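Local coordinates for protein CD180 antigen (PDB 3T6Q) that may cooperate with MD-1 and TLR4 in the B-cell innate response to bacterial lipopolysaccharide, leading to NF-kappa-B activation, at residues A[62-67]-A[75-80]; A[99-104]-A[121-126]. One frame throughout, in Å; residues are numbered along the deposited sequence.

Interaction 1. Residues A[62-67]-A[75-80]; sequences LDLTRC and DTFQSQ. With NAG (2-acetamido-2-deoxy-beta-D-glucopyranose), chain R.
Phe77 on the convex side of leucine-rich repeat 2 reaches across the inside of the coil to Leu62 and Leu64, which come from the strand on the concave side and the turn after it. The pair of leucines two residues apart with a phenylalanine opposite is the hydrophobic filling of a Toll-like receptor solenoid coil. Along 75-80, the chain first makes a type I turn from Asp75 to Gln78, closed by Gln78 N on Asp75 O at 3.2 Å. Thr76 lies inside this turn, and its CG2 sits over the centre of the Phe77 ring, 3.7 Å above the plane, covering one face. Phe77 itself has CG anti to the carbonyl carbon (chi1 -63°), which sends the ring inward, where its edge does the touching. Leu62 CD2 meets Phe77 CE2 at 3.7 Å near the ring plane, and Leu64, whose side chain points against that of Phe77, brings CD1 to Phe77 CZ at 4.2 Å, also at the ring edge. The ring also packs almost parallel to that of Phe53 and touches Leu86 of the strand 85-87, joining the neighbouring coils on both sides. Gln78 turns outward instead: its extended chain carries NE2 to the acetamide O7 of a glycan sugar, the one attached at Asn50, in a nearly straight bond of 2.9 Å (168°). A second type I turn runs from Phe77 to Gln80, where the NE2 of buried Gln80 is held by the backbone carbonyls of Phe53 and Leu56. On the concave side Asp63 folds into an Asx turn: its OD1 takes Thr65 N from the anti side, 33° out of the carboxylate plane, and Thr65 OG1 on the syn lone pair at 2.5 Å.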
loop_
_atom_site.group_PDB
_atom_site.type_symbol
_atom_site.label_atom_id
_atom_site.label_comp_id
_atom_site.label_asym_id
_atom_site.label_seq_id
_atom_site.Cartn_x
_atom_site.Cartn_y
_atom_site.Cartn_z
ATOM N N LEU A 62 -9.269 -6.329 -21.904
ATOM C CA LEU A 62 -8.281 -7.258 -21.354
ATOM C C LEU A 62 -8.218 -7.087 -19.821
ATOM O O LEU A 62 -7.882 -6.033 -19.333
ATOM C CB LEU A 62 -6.896 -6.951 -21.977
ATOM C CG LEU A 62 -5.669 -7.741 -21.456
ATOM C CD1 LEU A 62 -5.909 -9.211 -21.654
ATOM C CD2 LEU A 62 -4.403 -7.245 -22.137
ATOM N N ASP A 63 -8.533 -8.139 -19.088
ATOM C CA ASP A 63 -8.514 -8.082 -17.630
ATOM C C ASP A 63 -7.368 -8.970 -17.073
ATOM O O ASP A 63 -7.414 -10.214 -17.151
ATOM C CB ASP A 63 -9.873 -8.563 -17.127
ATOM C CG ASP A 63 -10.060 -8.432 -15.584
ATOM O OD1 ASP A 63 -9.135 -8.009 -14.852
ATOM O OD2 ASP A 63 -11.171 -8.771 -15.131
ATOM N N LEU A 64 -6.379 -8.301 -16.497
ATOM C CA LEU A 64 -5.210 -8.917 -15.867
ATOM C C LEU A 64 -5.238 -8.740 -14.293
ATOM O O LEU A 64 -4.201 -8.709 -13.639
ATOM C CB LEU A 64 -3.967 -8.271 -16.468
ATOM C CG LEU A 64 -3.815 -8.459 -18.003
ATOM C CD1 LEU A 64 -2.775 -7.493 -18.549
ATOM C CD2 LEU A 64 -3.498 -9.890 -18.363
ATOM N N THR A 65 -6.434 -8.634 -13.731
ATOM C CA THR A 65 -6.631 -8.516 -12.272
ATOM C C THR A 65 -5.867 -9.597 -11.517
ATOM O O THR A 65 -5.987 -10.781 -11.837
ATOM C CB THR A 65 -8.122 -8.653 -11.911
ATOM O OG1 THR A 65 -8.821 -7.510 -12.389
ATOM C CG2 THR A 65 -8.332 -8.795 -10.366
ATOM N N ARG A 66 -5.054 -9.175 -10.552
ATOM C CA ARG A 66 -4.353 -10.087 -9.661
ATOM C C ARG A 66 -3.646 -11.255 -10.421
ATOM O O ARG A 66 -3.913 -12.452 -10.166
ATOM C CB ARG A 66 -5.245 -10.594 -8.513
ATOM C CG ARG A 66 -4.422 -11.347 -7.439
ATOM C CD ARG A 66 -5.038 -11.496 -6.063
ATOM N NE ARG A 66 -5.121 -10.205 -5.391
ATOM C CZ ARG A 66 -4.232 -9.727 -4.532
ATOM N NH1 ARG A 66 -4.428 -8.544 -4.023
ATOM N NH2 ARG A 66 -3.142 -10.412 -4.211
ATOM N N CYS A 67 -2.769 -10.882 -11.352
ATOM C CA CYS A 67 -1.979 -11.858 -12.134
ATOM C C CYS A 67 -0.527 -11.947 -11.663
ATOM O O CYS A 67 0.325 -12.466 -12.382
ATOM C CB CYS A 67 -2.015 -11.509 -13.642
ATOM S SG CYS A 67 -3.543 -12.153 -14.346
ATOM N N ASP A 75 6.720 -1.574 -24.853
ATOM C CA ASP A 75 5.799 -2.124 -25.848
ATOM C C ASP A 75 5.005 -3.366 -25.447
ATOM O O ASP A 75 4.630 -4.168 -26.308
ATOM C CB ASP A 75 6.585 -2.421 -27.151
ATOM C CG ASP A 75 7.293 -1.181 -27.696
ATOM O OD1 ASP A 75 6.618 -0.146 -27.871
ATOM O OD2 ASP A 75 8.525 -1.226 -27.935
ATOM N N THR A 76 4.695 -3.532 -24.149
ATOM C CA THR A 76 3.886 -4.681 -23.733
ATOM C C THR A 76 2.538 -4.813 -24.526
ATOM O O THR A 76 2.064 -5.940 -24.851
ATOM C CB THR A 76 3.601 -4.622 -22.199
ATOM O OG1 THR A 76 4.835 -4.832 -21.475
ATOM C CG2 THR A 76 2.611 -5.681 -21.809
ATOM N N PHE A 77 1.922 -3.671 -24.797
ATOM C CA PHE A 77 0.563 -3.636 -25.412
ATOM C C PHE A 77 0.630 -3.163 -26.859
ATOM O O PHE A 77 -0.324 -2.560 -27.391
ATOM C CB PHE A 77 -0.367 -2.758 -24.563
ATOM C CG PHE A 77 -0.557 -3.316 -23.178
ATOM C CD1 PHE A 77 0.035 -2.705 -22.083
ATOM C CD2 PHE A 77 -1.254 -4.518 -22.996
ATOM C CE1 PHE A 77 -0.104 -3.264 -20.805
ATOM C CE2 PHE A 77 -1.408 -5.068 -21.719
ATOM C CZ PHE A 77 -0.824 -4.440 -20.635
ATOM N N GLN A 78 1.767 -3.450 -27.504
ATOM C CA GLN A 78 2.046 -2.887 -28.846
ATOM C C GLN A 78 0.998 -3.240 -29.871
ATOM O O GLN A 78 0.747 -2.432 -30.741
ATOM C CB GLN A 78 3.453 -3.292 -29.380
ATOM C CG GLN A 78 3.632 -4.783 -29.576
ATOM C CD GLN A 78 5.048 -5.146 -29.993
ATOM O OE1 GLN A 78 5.931 -4.290 -30.039
ATOM N NE2 GLN A 78 5.263 -6.418 -30.289
ATOM N N SER A 79 0.390 -4.434 -29.791
ATOM C CA SER A 79 -0.558 -4.851 -30.835
ATOM C C SER A 79 -2.021 -4.576 -30.508
ATOM O O SER A 79 -2.919 -4.968 -31.284
ATOM C CB SER A 79 -0.429 -6.338 -31.159
ATOM O OG SER A 79 0.881 -6.692 -31.574
ATOM N N GLN A 80 -2.275 -3.950 -29.352
ATOM C CA GLN A 80 -3.652 -3.753 -28.842
ATOM C C GLN A 80 -4.169 -2.364 -29.269
ATOM O O GLN A 80 -4.578 -1.543 -28.450
ATOM C CB GLN A 80 -3.666 -3.912 -27.294
ATOM C CG GLN A 80 -3.793 -5.358 -26.839
ATOM C CD GLN A 80 -2.529 -6.155 -27.118
ATOM O OE1 GLN A 80 -1.467 -5.859 -26.549
ATOM N NE2 GLN A 80 -2.636 -7.175 -27.950
HETATM C C1 NAG R . 10.425 -7.925 -28.717
HETATM C C2 NAG R . 10.393 -8.344 -30.199
HETATM C C3 NAG R . 11.771 -8.891 -30.631
HETATM C C4 NAG R . 12.964 -8.075 -30.107
HETATM C C5 NAG R . 12.780 -7.903 -28.603
HETATM C C6 NAG R . 13.914 -7.200 -27.870
HETATM C C7 NAG R . 8.057 -8.838 -30.873
HETATM C C8 NAG R . 6.990 -9.854 -31.120
HETATM N N2 NAG R . 9.281 -9.258 -30.480
HETATM O O3 NAG R . 11.842 -8.848 -32.031
HETATM O O4 NAG R . 14.186 -8.717 -30.429
HETATM O O5 NAG R . 11.596 -7.162 -28.429
HETATM O O6 NAG R . 13.931 -5.857 -28.260
HETATM O O7 NAG R . 7.752 -7.656 -31.056
#

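Interaction 2. Residues A[99-104]-A[121-126]; sequences TALSGP and DFIPLH
Two successive coils of the leucine-rich-repeat solenoid, repeats 3 and 4, meet here through Leu101 and Leu125 along the convex side, where the chain returns between concave strands in loops and turns. Leu101 carries the contact from the first coil. A type I turn from Thr99 to Ser102, closed by Ser102 N on Thr99 O at 3.1 Å, presents it to the next coil, and with chi1 at -69° CG swings away from the Leu101 carbonyl, which aims CD1 at the next coil. This one methyl does all the close touching. Leu101 CD1 lies 3.9 Å from Leu125 CD2, the two leucine side chains alongside each other in the same sense, and at 4.4 Å it grazes Ile123 CG2. Leu101 CD1 also sits 3.9 Å from Pro124 O, a carbonyl that faces the first coil. Although the bond from CA to CB of Leu125 leads off from the first coil, the branch bearing CD2 bends back to meet it. Met96 touches Leu101, Ile123 and Pro124 alike, and Leu110 of the strand 109-111 packs on Ile123 and Leu125, so the apolar cluster continues into the interior of the solenoid. No direct hydrogen bond joins the two segments. Gln128 NE2, just beyond the second segment, bonds to the carbonyls of Leu101 and Pro104, adding a polar tie between the coils. Earlier in the second segment, Asp121 and Phe122 meet aromatic side chains of another protein chain. Between the segments the polar link is a single water, which accepts from Leu101 N and can donate to Pro124 O, 3.0 Å from each.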
loop_
_atom_site.group_PDB
_atom_site.type_symbol
_atom_site.label_atom_id
_atom_site.label_comp_id
_atom_site.label_asym_id
_atom_site.label_seq_id
_atom_site.Cartn_x
_atom_site.Cartn_y
_atom_site.Cartn_z
ATOM N N THR A 99 6.963 3.203 -22.885
ATOM C CA THR A 99 6.252 2.756 -24.102
ATOM C C THR A 99 5.270 1.586 -23.887
ATOM O O THR A 99 4.764 0.995 -24.851
ATOM C CB THR A 99 7.250 2.372 -25.235
ATOM O OG1 THR A 99 7.950 1.165 -24.887
ATOM C CG2 THR A 99 8.245 3.468 -25.467
ATOM N N ALA A 100 5.005 1.228 -22.626
ATOM C CA ALA A 100 4.168 0.065 -22.350
ATOM C C ALA A 100 2.799 0.226 -22.992
ATOM O O ALA A 100 2.249 -0.740 -23.554
ATOM C CB ALA A 100 4.022 -0.156 -20.839
ATOM N N LEU A 101 2.273 1.458 -22.963
ATOM C CA LEU A 101 0.943 1.734 -23.539
ATOM C C LEU A 101 0.987 2.440 -24.911
ATOM O O LEU A 101 0.070 3.198 -25.247
ATOM C CB LEU A 101 0.126 2.589 -22.549
ATOM C CG LEU A 101 -0.330 1.911 -21.249
ATOM C CD1 LEU A 101 -0.849 2.961 -20.264
ATOM C CD2 LEU A 101 -1.412 0.893 -21.595
ATOM N N SER A 102 2.020 2.168 -25.709
ATOM C CA SER A 102 2.162 2.785 -27.042
ATOM C C SER A 102 1.089 2.277 -28.005
ATOM O O SER A 102 0.597 3.020 -28.832
ATOM C CB SER A 102 3.575 2.532 -27.613
ATOM O OG SER A 102 3.767 1.123 -27.887
ATOM N N GLY A 103 0.737 1.003 -27.877
ATOM C CA GLY A 103 -0.246 0.341 -28.713
ATOM C C GLY A 103 -1.678 0.877 -28.604
ATOM O O GLY A 103 -2.276 1.278 -29.616
ATOM N N PRO A 104 -2.248 0.888 -27.387
ATOM C CA PRO A 104 -3.674 1.269 -27.234
ATOM C C PRO A 104 -3.962 2.778 -27.170
ATOM O O PRO A 104 -4.369 3.318 -26.114
ATOM C CB PRO A 104 -4.087 0.580 -25.930
ATOM C CG PRO A 104 -2.819 0.301 -25.194
ATOM C CD PRO A 104 -1.677 0.305 -26.155
ATOM N N ASP A 121 2.260 9.600 -11.766
ATOM C CA ASP A 121 3.353 9.509 -12.757
ATOM C C ASP A 121 3.979 8.104 -12.874
ATOM O O ASP A 121 4.808 7.857 -13.758
ATOM C CB ASP A 121 4.423 10.610 -12.570
ATOM C CG ASP A 121 5.130 10.537 -11.218
ATOM O OD1 ASP A 121 5.419 11.609 -10.621
ATOM O OD2 ASP A 121 5.402 9.416 -10.747
ATOM N N PHE A 122 3.572 7.172 -12.011
ATOM C CA PHE A 122 3.972 5.754 -12.209
ATOM C C PHE A 122 3.445 5.247 -13.560
ATOM O O PHE A 122 3.988 4.319 -14.127
ATOM C CB PHE A 122 3.390 4.877 -11.078
ATOM C CG PHE A 122 3.878 3.450 -11.099
ATOM C CD1 PHE A 122 3.218 2.478 -11.848
ATOM C CD2 PHE A 122 5.014 3.086 -10.373
ATOM C CE1 PHE A 122 3.640 1.170 -11.869
ATOM C CE2 PHE A 122 5.442 1.771 -10.392
ATOM C CZ PHE A 122 4.766 0.808 -11.136
ATOM N N ILE A 123 2.322 5.803 -14.023
ATOM C CA ILE A 123 1.652 5.290 -15.208
ATOM C C ILE A 123 1.945 6.259 -16.374
ATOM O O ILE A 123 1.459 7.408 -16.362
ATOM C CB ILE A 123 0.128 5.167 -15.000
ATOM C CG1 ILE A 123 -0.176 4.509 -13.622
ATOM C CG2 ILE A 123 -0.485 4.380 -16.143
ATOM C CD1 ILE A 123 -1.638 4.625 -13.212
ATOM N N PRO A 124 2.785 5.827 -17.329
ATOM C CA PRO A 124 3.114 6.757 -18.439
ATOM C C PRO A 124 1.953 6.794 -19.406
ATOM O O PRO A 124 1.712 5.833 -20.137
ATOM C CB PRO A 124 4.379 6.144 -19.075
ATOM C CG PRO A 124 4.930 5.195 -18.044
ATOM C CD PRO A 124 3.712 4.666 -17.298
ATOM N N LEU A 125 1.161 7.863 -19.332
ATOM C CA LEU A 125 -0.091 7.921 -20.113
ATOM C C LEU A 125 -0.062 8.905 -21.302
ATOM O O LEU A 125 -1.107 9.201 -21.848
ATOM C CB LEU A 125 -1.265 8.292 -19.221
ATOM C CG LEU A 125 -1.731 7.180 -18.277
ATOM C CD1 LEU A 125 -2.438 7.792 -17.077
ATOM C CD2 LEU A 125 -2.602 6.180 -19.006
ATOM N N HIS A 126 1.111 9.410 -21.666
ATOM C CA HIS A 126 1.251 10.394 -22.762
ATOM C C HIS A 126 0.697 9.945 -24.120
ATOM O O HIS A 126 0.368 10.780 -24.955
ATOM C CB HIS A 126 2.708 10.798 -22.880
ATOM C CG HIS A 126 3.627 9.629 -23.111
ATOM N ND1 HIS A 126 4.127 8.886 -22.095
ATOM C CD2 HIS A 126 4.081 9.049 -24.284
ATOM C CE1 HIS A 126 4.883 7.898 -22.601
ATOM N NE2 HIS A 126 4.862 8.002 -23.941
HETATM O O HOH W 1 3.101 3.297 -20.746
#

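Both contacts are buried and apolar, yet they run in different directions through the solenoid. Interaction 1 spans the inside of a single coil, from concave strand to convex turn, and relies on an aromatic edge; interaction 2 joins consecutive coils along the convex side through aliphatic branches and a bridging water. Their centres lie 12 Å apart, and the turns of 75-80 and 99-104 touch directly. Asp75 N probably bonds to Thr99 OG1 (3.0 Å) and Asp75 OD1 to Ser102 OG, while Pro104 packs against the carbonyl oxygens of Phe77 and Gln80. At the outer ends, Gln78 binds a glycan in interaction 1, while another protein chain reaches Asp63 in interaction 1 and Asp121 in interaction 2.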